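Local coordinates for polyprenyl synthetase (Zymomonas mobilis subsp. mobilis, PDB 4KKM), which probably acts as a metal-dependent prenyltransferase of the FPP/GGPP synthase family, building isoprenoid diphosphate chains, at residues R223-K226 with D227-D230. Residues are numbered along the deposited sequence; the frame is centred on the assembly and turned at random. Where two conformers were deposited one is given.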
loop_
_atom_site.group_PDB
_atom_site.type_symbol
_atom_site.label_atom_id
_atom_site.label_comp_id
_atom_site.label_asym_id
_atom_site.label_seq_id
_atom_site.Cartn_x
_atom_site.Cartn_y
_atom_site.Cartn_z
ATOM N N ARG B 223 18.836 13.602 -9.838
ATOM C CA ARG B 223 18.444 15.010 -9.981
ATOM C C ARG B 223 18.487 15.467 -11.433
ATOM O O ARG B 223 19.007 16.538 -11.730
ATOM C CB ARG B 223 19.332 15.948 -9.139
ATOM C CG ARG B 223 19.436 15.631 -7.658
ATOM C CD ARG B 223 18.138 15.083 -7.086
ATOM N NE ARG B 223 17.063 16.070 -6.951
ATOM C CZ ARG B 223 15.801 15.869 -7.333
ATOM N NH1 ARG B 223 15.440 14.721 -7.906
ATOM N NH2 ARG B 223 14.896 16.824 -7.150
ATOM N N GLN B 224 17.944 14.654 -12.331
ATOM C CA GLN B 224 18.034 14.929 -13.761
ATOM C C GLN B 224 16.890 15.800 -14.276
ATOM O O GLN B 224 15.814 15.846 -13.678
ATOM C CB GLN B 224 18.108 13.611 -14.541
ATOM C CG GLN B 224 19.347 12.798 -14.207
ATOM C CD GLN B 224 20.616 13.510 -14.633
ATOM O OE1 GLN B 224 20.793 13.818 -15.808
ATOM N NE2 GLN B 224 21.490 13.793 -13.675
ATOM N N ASN B 225 17.125 16.492 -15.388
ATOM C CA ASN B 225 16.107 17.368 -15.954
ATOM C C ASN B 225 14.973 16.605 -16.643
ATOM O O ASN B 225 15.021 15.381 -16.770
ATOM C CB ASN B 225 16.725 18.441 -16.877
ATOM C CG ASN B 225 17.336 17.862 -18.153
ATOM O OD1 ASN B 225 16.935 16.805 -18.638
ATOM N ND2 ASN B 225 18.313 18.575 -18.710
ATOM N N LYS B 226 13.963 17.344 -17.087
ATOM C CA LYS B 226 12.770 16.757 -17.685
ATOM C C LYS B 226 13.075 15.999 -18.978
ATOM O O LYS B 226 12.514 14.931 -19.227
ATOM C CB LYS B 226 11.726 17.846 -17.933
ATOM C CG LYS B 226 10.434 17.359 -18.567
ATOM C CD LYS B 226 9.790 16.249 -17.750
ATOM C CE LYS B 226 8.317 16.084 -18.106
ATOM N NZ LYS B 226 8.035 16.481 -19.513
ATOM N N ASP B 227 13.965 16.552 -19.795
ATOM C CA ASP B 227 14.355 15.905 -21.044
ATOM C C ASP B 227 14.952 14.516 -20.801
ATOM O O ASP B 227 14.636 13.564 -21.514
ATOM C CB ASP B 227 15.336 16.785 -21.824
ATOM C CG ASP B 227 14.683 18.043 -22.368
ATOM O OD1 ASP B 227 13.521 18.320 -21.996
ATOM O OD2 ASP B 227 15.329 18.759 -23.164
ATOM N N ILE B 228 15.806 14.407 -19.789
ATOM C CA ILE B 228 16.423 13.132 -19.441
ATOM C C ILE B 228 15.398 12.186 -18.810
ATOM O O ILE B 228 15.397 10.982 -19.079
ATOM C CB ILE B 228 17.625 13.336 -18.485
ATOM C CG1 ILE B 228 18.761 14.068 -19.209
ATOM C CG2 ILE B 228 18.120 12.003 -17.939
ATOM C CD1 ILE B 228 19.314 13.304 -20.380
ATOM N N ARG B 229 14.521 12.730 -17.973
ATOM C CA ARG B 229 13.482 11.916 -17.363
ATOM C C ARG B 229 12.579 11.306 -18.429
ATOM O O ARG B 229 12.248 10.121 -18.361
ATOM C CB ARG B 229 12.650 12.713 -16.357
ATOM C CG ARG B 229 11.406 11.964 -15.923
ATOM C CD ARG B 229 10.894 12.378 -14.556
ATOM N NE ARG B 229 10.178 13.650 -14.557
ATOM C CZ ARG B 229 9.004 13.859 -15.147
ATOM N NH1 ARG B 229 8.405 12.885 -15.819
ATOM N NH2 ARG B 229 8.433 15.053 -15.072
ATOM N N ASP B 230 12.206 12.114 -19.419
ATOM C CA ASP B 230 11.345 11.656 -20.500
ATOM C C ASP B 230 11.993 10.566 -21.360
ATOM O O ASP B 230 11.334 9.602 -21.735
ATOM C CB ASP B 230 10.899 12.834 -21.371
ATOM C CG ASP B 230 9.844 13.686 -20.698
ATOM O OD1 ASP B 230 9.256 13.228 -19.696
ATOM O OD2 ASP B 230 9.597 14.814 -21.171
#
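Asn-225 N-caps the helix that Lys-226 begins: its OD1 takes the Ile-228 N-H at 2.9 Å, the donor almost in line with the side-chain C=O. With chi1 at 67°, CG lies between the backbone N and the carbonyl carbon, which turns OD1 toward the N-H groups at the helix start. The main chain continues the pattern, Arg-229 N bonding to Asn-225 O and Asp-230 N to Lys-226 O at 2.8 Å. The more covered side sets Ile-228 CG2 3.8 Å from Gln-224 CB, with Phe-83 touching both side chains and Phe-301 touching Ile-228, while Gln-224 NE2 is held by Gly-222 O. The solvent side, by contrast, is charged. There Lys-226 bends at chi2 and again at chi4, laying CD over one guanidinium face of Arg-229, off-centre near NH2, and bringing NZ to the syn lone pair of Asp-230 OD2 at 2.8 Å. Arg-229 NH1 pairs at long range, by charge alone, with Asp-230 OD1, and weakly with Glu-216 of helix 208-221. An asparagine in place of Asp-230 would probably cost the Lys-226 ammonium its carboxylate partner, leaving the chain freer to turn. Arg-223 closes helix 208-221 as C-prime residue of a Schellman motif, and this surface turn leads into helix 226-253.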